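PDB 6P7L: Aln2 from Streptomyces sp. CM020, which probably serves biosynthesis of the polyketide antibiotic alnumycin, as a noncanonical member of the NTF2-like superfamily with a SnoaL-like domain. Local coordinates for residues A[37-42]-A[150-155]; A[54-59]-A[86-91]; A[70-75]-A[157-162]; A[101-106]-A[120-125]; A[113-118]-A[144-149]. All coordinates share one frame; numbering follows the deposited sequence.

Interaction 1: A[37-42]-A[150-155]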
# COMPACT_ATOMS: atom_id res chain seq x y z
N TYR A 37 2.84 -12.40 9.70
CA TYR A 37 2.58 -11.20 8.92
C TYR A 37 3.36 -11.20 7.61
O TYR A 37 2.79 -10.96 6.52
CB TYR A 37 2.91 -9.96 9.75
CG TYR A 37 2.52 -8.72 9.04
CD1 TYR A 37 1.20 -8.26 9.12
CD2 TYR A 37 3.42 -8.03 8.25
CE1 TYR A 37 0.82 -7.12 8.48
CE2 TYR A 37 3.02 -6.88 7.58
CZ TYR A 37 1.72 -6.44 7.71
OH TYR A 37 1.28 -5.31 7.05
N VAL A 38 4.66 -11.49 7.68
CA VAL A 38 5.47 -11.54 6.48
C VAL A 38 4.93 -12.60 5.53
O VAL A 38 4.82 -12.37 4.32
CB VAL A 38 6.94 -11.78 6.84
CG1 VAL A 38 7.79 -12.10 5.62
CG2 VAL A 38 7.51 -10.56 7.56
N GLU A 39 4.57 -13.77 6.07
CA GLU A 39 4.05 -14.87 5.25
C GLU A 39 2.79 -14.45 4.50
O GLU A 39 2.60 -14.80 3.32
CB GLU A 39 3.77 -16.08 6.12
CG GLU A 39 3.45 -17.32 5.32
CD GLU A 39 3.18 -18.52 6.16
OE1 GLU A 39 2.96 -18.39 7.40
OE2 GLU A 39 3.20 -19.62 5.56
N VAL A 40 1.90 -13.72 5.19
CA VAL A 40 0.67 -13.22 4.58
C VAL A 40 0.97 -12.21 3.48
O VAL A 40 0.39 -12.28 2.39
CB VAL A 40 -0.25 -12.62 5.67
CG1 VAL A 40 -1.42 -11.85 5.05
CG2 VAL A 40 -0.77 -13.70 6.60
N THR A 41 1.90 -11.28 3.71
CA THR A 41 2.19 -10.31 2.65
C THR A 41 2.71 -11.00 1.40
O THR A 41 2.42 -10.57 0.28
CB THR A 41 3.21 -9.24 3.07
OG1 THR A 41 4.54 -9.79 3.16
CG2 THR A 41 2.82 -8.55 4.38
N GLN A 42 3.51 -12.05 1.59
CA GLN A 42 4.11 -12.74 0.45
C GLN A 42 3.07 -13.59 -0.27
O GLN A 42 3.08 -13.70 -1.50
CB GLN A 42 5.30 -13.60 0.90
CG GLN A 42 6.41 -12.76 1.52
CD GLN A 42 6.87 -11.67 0.58
OE1 GLN A 42 7.53 -11.93 -0.43
NE2 GLN A 42 6.39 -10.44 0.84
N GLY A 150 2.13 -26.90 5.12
CA GLY A 150 3.04 -25.89 5.58
C GLY A 150 2.91 -24.54 4.91
O GLY A 150 3.63 -23.61 5.30
N VAL A 151 2.03 -24.41 3.92
CA VAL A 151 1.96 -23.17 3.15
C VAL A 151 0.55 -22.62 3.26
O VAL A 151 -0.43 -23.37 3.36
CB VAL A 151 2.35 -23.37 1.68
CG1 VAL A 151 3.72 -24.03 1.56
CG2 VAL A 151 1.29 -24.15 0.96
N LEU A 152 0.44 -21.31 3.21
CA LEU A 152 -0.88 -20.69 3.25
C LEU A 152 -1.65 -20.89 1.95
O LEU A 152 -1.07 -20.87 0.85
CB LEU A 152 -0.75 -19.21 3.56
CG LEU A 152 -0.42 -18.84 5.00
CD1 LEU A 152 -0.38 -17.29 5.07
CD2 LEU A 152 -1.38 -19.40 6.01
N ARG A 153 -2.96 -21.05 2.10
CA ARG A 153 -3.92 -21.16 1.01
C ARG A 153 -5.17 -20.36 1.38
O ARG A 153 -5.51 -20.22 2.56
CB ARG A 153 -4.31 -22.62 0.76
CG ARG A 153 -3.12 -23.55 0.54
CD ARG A 153 -2.64 -23.53 -0.93
NE ARG A 153 -3.64 -24.13 -1.80
CZ ARG A 153 -3.86 -25.43 -1.95
NH1 ARG A 153 -3.12 -26.30 -1.28
NH2 ARG A 153 -4.82 -25.86 -2.76
N SER A 154 -5.87 -19.88 0.37
CA SER A 154 -7.14 -19.18 0.59
C SER A 154 -8.27 -20.18 0.82
O SER A 154 -8.41 -21.15 0.05
CB SER A 154 -7.45 -18.29 -0.61
OG SER A 154 -6.85 -17.01 -0.52
N ARG A 155 -9.04 -19.98 1.89
CA ARG A 155 -10.23 -20.78 2.18
C ARG A 155 -11.53 -20.06 1.89
O ARG A 155 -12.49 -20.67 1.39
CB ARG A 155 -10.22 -21.24 3.64
CG ARG A 155 -11.45 -22.05 4.02
CD ARG A 155 -11.31 -22.68 5.42
NE ARG A 155 -11.92 -21.85 6.46
CZ ARG A 155 -11.85 -22.11 7.76
NH1 ARG A 155 -11.19 -23.17 8.19
NH2 ARG A 155 -12.44 -21.30 8.63
O HOH W 1 2.95 -19.77 3.01
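E39 lays its carboxylate end over the isobutyl group of L152, OE2 standing 3.7 Å from L152 CG. In this NTF2-like fold a long N-terminal helix, 34-52, rests in the curve of a mixed sheet, and here one of its turns meets the start of strand 151-161. The short helical and strand axes pass 9.5 Å apart at a crossing angle of -55°, a separation that side chains bridge without any direct hydrogen bond. E39 has CG trans to its backbone N (chi1 -170°) and an extended chain beyond, which carries the carboxylate across to the strand; on the way, CG lies 3.8 Å from L152 CD1. That same methyl also receives V40 from the next position of the helix, V40 CG2 approaching L152 CD1 to 3.9 Å. L152 is thus shared between an aliphatic neighbour and the flank of a charged one, while F43 of the same helix also touches it. The polar end of E39 is engaged as well: OE2 forms a salt bridge with R147 NH1, and R147 NH1 also donates to G150 O, so the arginine ties the helix to the turn before the strand. A water completes the connection, donating to E39 OE2 at 2.6 Å and accepting from the backbone N of L152 at 3.0 Å.

Interaction 2: A[54-59]-A[86-91]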
# COMPACT_ATOMS: atom_id res chain seq x y z
N ASP A 54 -2.64 -12.80 -15.69
CA ASP A 54 -3.46 -13.73 -16.46
C ASP A 54 -3.11 -15.19 -16.20
O ASP A 54 -3.44 -16.07 -17.00
CB ASP A 54 -3.37 -13.43 -17.95
CG ASP A 54 -4.07 -12.14 -18.33
OD1 ASP A 54 -4.93 -11.69 -17.56
OD2 ASP A 54 -3.74 -11.57 -19.40
N ASP A 55 -2.44 -15.48 -15.09
CA ASP A 55 -2.22 -16.86 -14.66
C ASP A 55 -3.39 -17.28 -13.77
O ASP A 55 -3.29 -17.41 -12.54
CB ASP A 55 -0.87 -16.98 -13.97
CG ASP A 55 -0.56 -18.40 -13.50
OD1 ASP A 55 -1.29 -19.35 -13.85
OD2 ASP A 55 0.42 -18.55 -12.74
N PHE A 56 -4.54 -17.46 -14.42
CA PHE A 56 -5.77 -17.72 -13.69
C PHE A 56 -5.73 -19.09 -13.05
O PHE A 56 -6.26 -19.27 -11.95
CB PHE A 56 -7.00 -17.56 -14.60
CG PHE A 56 -7.14 -16.17 -15.16
CD1 PHE A 56 -7.44 -15.09 -14.34
CD2 PHE A 56 -6.92 -15.94 -16.51
CE1 PHE A 56 -7.54 -13.81 -14.88
CE2 PHE A 56 -7.02 -14.67 -17.02
CZ PHE A 56 -7.33 -13.61 -16.18
N GLY A 57 -5.07 -20.06 -13.69
CA GLY A 57 -4.92 -21.37 -13.07
C GLY A 57 -4.07 -21.31 -11.81
O GLY A 57 -4.41 -21.88 -10.77
N GLY A 58 -2.95 -20.57 -11.88
CA GLY A 58 -2.11 -20.42 -10.71
C GLY A 58 -2.79 -19.64 -9.60
O GLY A 58 -2.58 -19.92 -8.42
N PHE A 59 -3.58 -18.61 -9.96
CA PHE A 59 -4.38 -17.90 -8.97
C PHE A 59 -5.34 -18.84 -8.27
O PHE A 59 -5.41 -18.89 -7.03
CB PHE A 59 -5.14 -16.77 -9.66
CG PHE A 59 -6.21 -16.15 -8.80
CD1 PHE A 59 -5.87 -15.28 -7.75
CD2 PHE A 59 -7.54 -16.45 -9.01
CE1 PHE A 59 -6.83 -14.73 -6.99
CE2 PHE A 59 -8.51 -15.89 -8.23
CZ PHE A 59 -8.18 -15.04 -7.22
N GLY A 86 -14.47 -18.07 -12.86
CA GLY A 86 -15.00 -16.75 -12.56
C GLY A 86 -13.97 -15.65 -12.73
O GLY A 86 -14.28 -14.54 -13.21
N ALA A 87 -12.73 -15.92 -12.32
CA ALA A 87 -11.67 -14.94 -12.45
C ALA A 87 -11.36 -14.65 -13.91
O ALA A 87 -11.18 -13.49 -14.31
CB ALA A 87 -10.42 -15.41 -11.72
N ARG A 88 -11.29 -15.70 -14.73
CA ARG A 88 -11.06 -15.51 -16.16
C ARG A 88 -12.19 -14.71 -16.79
O ARG A 88 -11.95 -13.79 -17.58
CB ARG A 88 -10.91 -16.88 -16.83
CG ARG A 88 -10.70 -16.79 -18.31
CD ARG A 88 -10.37 -18.19 -18.88
NE ARG A 88 -9.01 -18.62 -18.55
CZ ARG A 88 -8.72 -19.58 -17.67
NH1 ARG A 88 -9.68 -20.22 -17.04
NH2 ARG A 88 -7.45 -19.90 -17.45
N ALA A 89 -13.44 -15.06 -16.45
CA ALA A 89 -14.58 -14.36 -17.02
C ALA A 89 -14.57 -12.89 -16.62
O ALA A 89 -14.79 -12.01 -17.44
CB ALA A 89 -15.88 -15.05 -16.58
N ALA A 90 -14.29 -12.62 -15.34
CA ALA A 90 -14.30 -11.25 -14.84
C ALA A 90 -13.24 -10.39 -15.50
O ALA A 90 -13.41 -9.17 -15.64
CB ALA A 90 -14.12 -11.22 -13.32
N ALA A 91 -12.11 -11.01 -15.86
CA ALA A 91 -11.01 -10.28 -16.48
C ALA A 91 -11.42 -9.73 -17.84
O ALA A 91 -10.75 -8.85 -18.38
CB ALA A 91 -9.78 -11.17 -16.59
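A capped helix start, packed against the last turns of another helix, defines this surface contact of the SnoaL-like domain. D55 is the N-cap of helix 56-60: its OD1 accepts from G58 N at 2.9 Å, met from above the carboxylate plane. The next residue, F56, turns its ring onto helix 80-90. R88 CA sits 3.9 Å from the F56 ring centroid and 3° off the normal, a CH-pi contact almost exactly over the centre, and D54 CA lies on the opposite face, so the ring is held from both sides. A91 CB closes on F56 CZ at 3.5 Å. A87 CB is shared by two rings, reaching F56 CD1 and F59 CE2 at 4.0 Å each. Bent at chi3 (-74°), the R88 chain brings one guanidinium face over F56 CB, with NH2 3.7 Å from that carbon; the ring and guanidinium planes are 75° apart. The charge of R88 is paired within its own helix, through the salt bridge from NH1 to E84. Beyond the contact, F59 points inward between helices, touching M48 and M51 of helix 34-52 and I83 of helix 80-90, and its ring meets F63 of strand 63-64 edge-to-face.

Interaction 3: A[70-75]-A[157-162]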
# COMPACT_ATOMS: atom_id res chain seq x y z
N ARG A 70 -17.07 -15.20 -2.41
CA ARG A 70 -18.33 -14.47 -2.42
C ARG A 70 -18.10 -13.11 -3.07
O ARG A 70 -17.45 -12.22 -2.49
CB ARG A 70 -18.90 -14.32 -1.01
CG ARG A 70 -20.33 -13.88 -1.02
CD ARG A 70 -20.83 -14.07 0.27
NE ARG A 70 -20.87 -15.47 0.75
CZ ARG A 70 -21.95 -16.26 0.75
NH1 ARG A 70 -23.11 -15.83 0.27
NH2 ARG A 70 -21.86 -17.50 1.23
N LEU A 71 -18.75 -12.95 -4.22
CA LEU A 71 -18.65 -11.81 -5.09
C LEU A 71 -19.44 -10.65 -4.50
O LEU A 71 -20.36 -10.84 -3.69
CB LEU A 71 -19.20 -12.17 -6.48
CG LEU A 71 -18.44 -13.20 -7.34
CD1 LEU A 71 -19.25 -13.60 -8.57
CD2 LEU A 71 -17.11 -12.64 -7.76
N ALA A 72 -19.12 -9.46 -5.00
CA ALA A 72 -19.76 -8.26 -4.47
C ALA A 72 -21.29 -8.36 -4.55
O ALA A 72 -22.00 -7.91 -3.64
CB ALA A 72 -19.25 -7.04 -5.23
N GLY A 73 -21.81 -8.96 -5.60
CA GLY A 73 -23.24 -9.01 -5.81
C GLY A 73 -24.00 -10.10 -5.10
O GLY A 73 -25.23 -10.13 -5.16
N GLY A 74 -23.30 -10.99 -4.43
CA GLY A 74 -23.93 -12.09 -3.71
C GLY A 74 -23.72 -13.44 -4.34
O GLY A 74 -23.98 -14.45 -3.68
N THR A 75 -23.27 -13.51 -5.59
CA THR A 75 -22.95 -14.81 -6.17
C THR A 75 -21.75 -15.43 -5.46
O THR A 75 -20.78 -14.74 -5.11
CB THR A 75 -22.67 -14.66 -7.67
OG1 THR A 75 -23.87 -14.26 -8.34
CG2 THR A 75 -22.19 -15.98 -8.25
N ARG A 157 -13.10 -15.96 0.65
CA ARG A 157 -12.88 -14.57 0.29
C ARG A 157 -14.27 -13.94 0.16
O ARG A 157 -15.12 -14.49 -0.56
CB ARG A 157 -12.09 -14.42 -1.01
CG ARG A 157 -11.98 -12.99 -1.50
CD ARG A 157 -10.80 -12.73 -2.42
NE ARG A 157 -9.58 -12.92 -1.68
CZ ARG A 157 -8.38 -13.20 -2.20
NH1 ARG A 157 -8.21 -13.26 -3.52
NH2 ARG A 157 -7.36 -13.41 -1.37
N VAL A 158 -14.51 -12.82 0.83
CA VAL A 158 -15.79 -12.10 0.74
C VAL A 158 -15.48 -10.65 0.37
O VAL A 158 -14.76 -9.97 1.11
CB VAL A 158 -16.57 -12.16 2.06
CG1 VAL A 158 -17.88 -11.35 1.96
CG2 VAL A 158 -16.87 -13.61 2.46
N ILE A 159 -16.01 -10.18 -0.74
CA ILE A 159 -15.75 -8.84 -1.26
C ILE A 159 -17.01 -8.00 -1.07
O ILE A 159 -18.09 -8.39 -1.53
CB ILE A 159 -15.35 -8.89 -2.74
CG1 ILE A 159 -14.02 -9.64 -2.88
CG2 ILE A 159 -15.25 -7.50 -3.32
CD1 ILE A 159 -13.72 -10.07 -4.28
N GLU A 160 -16.89 -6.86 -0.39
CA GLU A 160 -17.97 -5.88 -0.28
C GLU A 160 -17.55 -4.67 -1.11
O GLU A 160 -16.52 -4.06 -0.80
CB GLU A 160 -18.25 -5.50 1.17
CG GLU A 160 -18.88 -6.64 1.97
CD GLU A 160 -19.25 -6.24 3.38
OE1 GLU A 160 -19.31 -5.03 3.66
OE2 GLU A 160 -19.48 -7.15 4.21
N ARG A 161 -18.30 -4.36 -2.16
CA ARG A 161 -17.92 -3.26 -3.04
C ARG A 161 -18.51 -1.96 -2.53
O ARG A 161 -19.72 -1.89 -2.24
CB ARG A 161 -18.34 -3.52 -4.48
CG ARG A 161 -17.22 -3.11 -5.42
CD ARG A 161 -17.42 -3.62 -6.79
NE ARG A 161 -18.39 -2.79 -7.48
CZ ARG A 161 -19.01 -3.13 -8.60
NH1 ARG A 161 -18.78 -4.31 -9.15
NH2 ARG A 161 -19.87 -2.29 -9.15
N ASP A 162 -17.66 -0.93 -2.39
CA ASP A 162 -18.10 0.26 -1.69
C ASP A 162 -19.20 0.99 -2.45
O ASP A 162 -20.04 1.62 -1.81
CB ASP A 162 -16.91 1.19 -1.45
CG ASP A 162 -16.02 0.73 -0.29
OD1 ASP A 162 -16.58 0.19 0.69
OD2 ASP A 162 -14.77 0.97 -0.34
O HOH W 2 -20.86 -5.67 -2.29
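R70 and the strand at R157 to I159 exchange two backbone hydrogen bonds that flank V158. R70 N donates to R157 O at 2.8 Å, with an N-H...O angle of 180°, and R70 O accepts from I159 N at 3.0 Å. This is the parallel bridge of R70 with V158, where strand 67-70 ends beside strand 151-161 in the NTF2-like sheet. Past R70 the chain leaves the sheet in a type I turn from L71 to G74, closed by G74 N to L71 O, and direct pairing gives way to softer links. A72 CA makes a C-H...O contact with I159 O at 3.4 Å. A water then donates to A72 O and accepts from R161 N, each at 2.9 Å. Alongside it, A72 CB rests on R161 CB, 3.7 Å away. The charged ends turn to other partners: R157 NE pairs with D143 and R161 NE with D163. The chemistry therefore implies a contact held by main-chain polarity, with water taking over the pairing where the turn leaves strand 151-161.

Interaction 4: A[101-106]-A[120-125]; sequences HWFDMM and YYATVT
V124 pushes one methyl, CG2, onto a face of the H101 imidazole, 3.3 Å from its centroid and 16° off the normal. The two strands form the antiparallel hairpin 98-110/116-127 of the NTF2-like sheet, with H101, F103, A122 and V124 on one face and W102, D104, Y121 and T123 on the other. On the first face, CE2 of Y120 fills the hollow over F103, 3.2 Å above the middle of its ring, the two planes inclined at 36°. A122 CB meets the same ring obliquely, 3.7 Å from F103 CD1. M106 runs alongside Y120, its bent end setting the methyl CE over a face of the Y120 ring and its sulfur obliquely beside it, a Met-aromatic contact. At the corner of the chain M105 leans on Y121, its CB over that ring's face and its CG 3.5 Å from Y121 CE2. Polar tips are held by further partners: H101 ND1 by D52, Y120 OH by D143, and Y121 OH by D52 of the third subunit. H101 NE2 also bonds a glycerol, probably from the crystallisation liquor. The backbones pair at W102-T123 and D104-Y121, two bonds each. On the other face the indole edge of W102 reaches past T123, NE1 donating to T125 OG1 in the ring plane at 3.0 Å, N-H...O 162°.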
# COMPACT_ATOMS: atom_id res chain seq x y z
N HIS A 101 -3.97 -5.01 -8.88
CA HIS A 101 -4.70 -5.02 -7.61
C HIS A 101 -3.81 -4.38 -6.56
O HIS A 101 -2.62 -4.68 -6.50
CB HIS A 101 -5.09 -6.44 -7.18
CG HIS A 101 -6.31 -6.97 -7.86
ND1 HIS A 101 -6.32 -7.32 -9.19
CD2 HIS A 101 -7.57 -7.16 -7.41
CE1 HIS A 101 -7.53 -7.74 -9.53
NE2 HIS A 101 -8.31 -7.64 -8.47
N TRP A 102 -4.40 -3.49 -5.76
CA TRP A 102 -3.74 -2.79 -4.67
C TRP A 102 -4.50 -3.10 -3.38
O TRP A 102 -5.70 -2.84 -3.30
CB TRP A 102 -3.76 -1.27 -4.95
CG TRP A 102 -3.10 -0.88 -6.18
CD1 TRP A 102 -3.64 -0.93 -7.45
CD2 TRP A 102 -1.77 -0.39 -6.34
NE1 TRP A 102 -2.73 -0.47 -8.37
CE2 TRP A 102 -1.57 -0.16 -7.72
CE3 TRP A 102 -0.72 -0.13 -5.45
CZ2 TRP A 102 -0.37 0.33 -8.22
CZ3 TRP A 102 0.47 0.33 -5.97
CH2 TRP A 102 0.63 0.56 -7.33
N PHE A 103 -3.79 -3.63 -2.39
CA PHE A 103 -4.36 -3.91 -1.08
C PHE A 103 -3.70 -2.97 -0.08
O PHE A 103 -2.51 -2.64 -0.24
CB PHE A 103 -4.08 -5.33 -0.59
CG PHE A 103 -4.68 -6.42 -1.40
CD1 PHE A 103 -5.55 -6.18 -2.46
CD2 PHE A 103 -4.41 -7.73 -1.06
CE1 PHE A 103 -6.07 -7.23 -3.17
CE2 PHE A 103 -4.93 -8.77 -1.75
CZ PHE A 103 -5.76 -8.53 -2.82
N ASP A 104 -4.44 -2.60 0.96
CA ASP A 104 -3.87 -1.78 2.02
C ASP A 104 -4.75 -1.89 3.25
O ASP A 104 -5.86 -2.44 3.21
CB ASP A 104 -3.74 -0.33 1.54
CG ASP A 104 -2.64 0.45 2.24
OD1 ASP A 104 -1.82 -0.13 3.00
OD2 ASP A 104 -2.62 1.68 1.99
N MET A 105 -4.22 -1.35 4.36
CA MET A 105 -4.91 -1.28 5.65
C MET A 105 -5.37 -2.67 6.10
O MET A 105 -6.55 -2.89 6.43
CB MET A 105 -6.13 -0.34 5.62
CG MET A 105 -5.95 1.16 5.57
SD MET A 105 -4.72 1.92 6.65
CE MET A 105 -3.56 1.72 5.28
N MET A 106 -4.44 -3.62 6.10
CA MET A 106 -4.76 -5.03 6.32
C MET A 106 -4.58 -5.44 7.78
O MET A 106 -3.48 -5.34 8.32
CB MET A 106 -3.90 -5.92 5.44
CG MET A 106 -4.24 -7.36 5.57
SD MET A 106 -3.12 -8.37 4.57
CE MET A 106 -3.56 -7.79 2.92
N TYR A 120 -9.11 -6.07 4.65
CA TYR A 120 -8.28 -5.06 4.01
C TYR A 120 -9.09 -4.28 2.99
O TYR A 120 -10.19 -4.68 2.59
CB TYR A 120 -7.07 -5.67 3.34
CG TYR A 120 -7.33 -6.84 2.42
CD1 TYR A 120 -7.47 -8.13 2.92
CD2 TYR A 120 -7.40 -6.66 1.04
CE1 TYR A 120 -7.64 -9.21 2.08
CE2 TYR A 120 -7.57 -7.72 0.17
CZ TYR A 120 -7.71 -9.01 0.70
OH TYR A 120 -7.89 -10.09 -0.14
N TYR A 121 -8.51 -3.15 2.58
CA TYR A 121 -9.02 -2.38 1.47
C TYR A 121 -8.38 -2.89 0.17
O TYR A 121 -7.20 -3.23 0.14
CB TYR A 121 -8.64 -0.91 1.62
CG TYR A 121 -9.16 -0.19 2.86
CD1 TYR A 121 -10.11 -0.76 3.68
CD2 TYR A 121 -8.70 1.08 3.18
CE1 TYR A 121 -10.61 -0.08 4.79
CE2 TYR A 121 -9.17 1.75 4.29
CZ TYR A 121 -10.15 1.17 5.07
OH TYR A 121 -10.66 1.87 6.14
N ALA A 122 -9.14 -2.85 -0.92
CA ALA A 122 -8.62 -3.21 -2.23
C ALA A 122 -9.22 -2.33 -3.31
O ALA A 122 -10.38 -1.90 -3.23
CB ALA A 122 -8.88 -4.68 -2.58
N THR A 123 -8.40 -2.08 -4.33
CA THR A 123 -8.89 -1.49 -5.56
C THR A 123 -8.07 -2.07 -6.71
O THR A 123 -7.10 -2.80 -6.50
CB THR A 123 -8.83 0.03 -5.54
OG1 THR A 123 -9.45 0.54 -6.74
CG2 THR A 123 -7.42 0.51 -5.45
N VAL A 124 -8.53 -1.79 -7.91
CA VAL A 124 -7.87 -2.21 -9.14
C VAL A 124 -7.67 -0.98 -10.00
O VAL A 124 -8.63 -0.22 -10.25
CB VAL A 124 -8.68 -3.28 -9.89
CG1 VAL A 124 -7.99 -3.65 -11.17
CG2 VAL A 124 -8.82 -4.50 -9.00
N THR A 125 -6.42 -0.77 -10.42
CA THR A 125 -6.14 0.19 -11.48
C THR A 125 -6.11 -0.56 -12.81
O THR A 125 -5.68 -1.71 -12.87
CB THR A 125 -4.83 0.95 -11.26
OG1 THR A 125 -3.74 0.05 -11.15
CG2 THR A 125 -4.88 1.82 -9.97

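Interaction 5: A[113-118]-A[144-149]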
# COMPACT_ATOMS: atom_id res chain seq x y z
N ASP A 113 -6.00 -22.55 16.12
CA ASP A 113 -5.77 -23.69 15.23
C ASP A 113 -5.01 -23.32 13.96
O ASP A 113 -4.90 -24.16 13.05
CB ASP A 113 -7.09 -24.36 14.88
CG ASP A 113 -7.91 -23.56 13.88
OD1 ASP A 113 -7.56 -22.41 13.55
OD2 ASP A 113 -8.93 -24.11 13.41
N GLY A 114 -4.44 -22.13 13.89
CA GLY A 114 -3.69 -21.73 12.72
C GLY A 114 -4.49 -21.05 11.63
O GLY A 114 -3.91 -20.55 10.66
N THR A 115 -5.81 -21.01 11.75
CA THR A 115 -6.60 -20.29 10.76
C THR A 115 -6.33 -18.79 10.88
O THR A 115 -6.30 -18.22 11.98
CB THR A 115 -8.09 -20.56 10.97
OG1 THR A 115 -8.33 -21.97 10.83
CG2 THR A 115 -8.88 -19.80 9.93
N VAL A 116 -6.14 -18.16 9.73
CA VAL A 116 -5.81 -16.74 9.64
C VAL A 116 -6.97 -15.97 9.05
O VAL A 116 -7.51 -16.34 8.00
CB VAL A 116 -4.54 -16.52 8.80
CG1 VAL A 116 -4.26 -15.06 8.73
CG2 VAL A 116 -3.38 -17.31 9.39
N SER A 117 -7.39 -14.90 9.72
CA SER A 117 -8.45 -14.02 9.23
C SER A 117 -7.81 -12.68 8.88
O SER A 117 -7.06 -12.13 9.70
CB SER A 117 -9.55 -13.81 10.29
OG SER A 117 -10.24 -15.01 10.57
N THR A 118 -8.12 -12.16 7.70
CA THR A 118 -7.66 -10.83 7.32
C THR A 118 -8.83 -9.97 6.84
O THR A 118 -9.88 -10.46 6.41
CB THR A 118 -6.57 -10.87 6.24
OG1 THR A 118 -7.19 -11.25 4.99
CG2 THR A 118 -5.43 -11.85 6.59
N THR A 144 -10.29 -15.71 4.80
CA THR A 144 -9.68 -16.65 5.74
C THR A 144 -8.65 -17.46 4.96
O THR A 144 -8.88 -17.83 3.79
CB THR A 144 -10.68 -17.60 6.42
OG1 THR A 144 -11.16 -18.56 5.47
CG2 THR A 144 -11.83 -16.83 7.02
N LEU A 145 -7.51 -17.67 5.61
CA LEU A 145 -6.42 -18.48 5.06
C LEU A 145 -6.17 -19.66 5.98
O LEU A 145 -6.36 -19.60 7.20
CB LEU A 145 -5.12 -17.66 4.91
CG LEU A 145 -5.28 -16.27 4.33
CD1 LEU A 145 -3.99 -15.46 4.49
CD2 LEU A 145 -5.72 -16.35 2.91
N VAL A 146 -5.72 -20.76 5.37
CA VAL A 146 -5.41 -21.97 6.12
C VAL A 146 -4.07 -22.49 5.62
O VAL A 146 -3.65 -22.22 4.50
CB VAL A 146 -6.50 -23.04 5.98
CG1 VAL A 146 -7.80 -22.55 6.60
CG2 VAL A 146 -6.69 -23.46 4.51
N ARG A 147 -3.41 -23.27 6.46
CA ARG A 147 -2.11 -23.84 6.14
C ARG A 147 -2.28 -25.27 5.64
O ARG A 147 -2.93 -26.09 6.29
CB ARG A 147 -1.21 -23.81 7.38
CG ARG A 147 0.25 -24.04 7.12
CD ARG A 147 1.04 -23.77 8.39
NE ARG A 147 0.85 -22.39 8.85
CZ ARG A 147 1.43 -21.34 8.28
NH1 ARG A 147 2.22 -21.56 7.24
NH2 ARG A 147 1.21 -20.09 8.73
N VAL A 148 -1.71 -25.56 4.46
CA VAL A 148 -1.80 -26.89 3.86
C VAL A 148 -0.39 -27.30 3.47
O VAL A 148 0.25 -26.62 2.66
CB VAL A 148 -2.73 -26.92 2.63
CG1 VAL A 148 -2.77 -28.30 2.00
CG2 VAL A 148 -4.11 -26.47 3.05
N SER A 149 0.08 -28.41 4.06
CA SER A 149 1.45 -28.89 3.91
C SER A 149 2.43 -27.74 4.12
O SER A 149 3.36 -27.53 3.35
CB SER A 149 1.68 -29.59 2.57
OG SER A 149 0.59 -30.45 2.28
O HOH W 3 -1.13 -20.31 10.66
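V116 and L145 exchange the two main-chain hydrogen bonds of this antiparallel pair: L145 N donates to V116 O at 2.7 Å, and V116 N to L145 O at 2.9 Å with an N-H...O angle of 177°. They lie at the end of the hairpin 116-127/133-148 in the NTF2-like sheet. Just before the strand, D113 forms an Asx turn in which OD1 accepts from both N and OG1 of T115, each at 2.9 Å and from the same side of the carboxylate plane. A water extends the pairing, donating to G114 O and accepting from R147 NH2 at 3.0 Å. Packing is lighter. V116 CB and L145 CB face each other at 4.1 Å. T115 chi1 of -60° sets OG1 beside the backbone N and CG2 anti to it, and CG2 lies 3.7 Å from L145 O. L36 and F43 of helix 34-52 touch V116 and L145 respectively. The V116-L145 backbone bonds thus set the register, the Asx turn shapes the chain before the strand and the water links G114 to R147, with V116 and L145 turned to helix 34-52.

Overall arrangement
Strand 151-161 serves both interaction 1 and interaction 3, whose centres lie about 21 Å apart on opposite sides of the chain's centre. Interactions 1 and 5 are close neighbours, about 8 Å between centres, joined by a probable backbone hydrogen bond from R153 N to V146 O (2.8 Å). Interaction 4 meets interaction 1 where M106 SD lies 3.9 Å from V40 CG1, and meets interaction 5 through M106 and T118. Interaction 2 touches interaction 3 through F59 CE1 and R157 NH1, 4.0 Å apart. Glycerol, probably from the crystallisation liquor, lies near F59, R157 and H101, which may mark a pocket, although no active site is established. Interactions 1 and 4 touch the second and third subunits, and D162 of interaction 3 reaches R100 of the third.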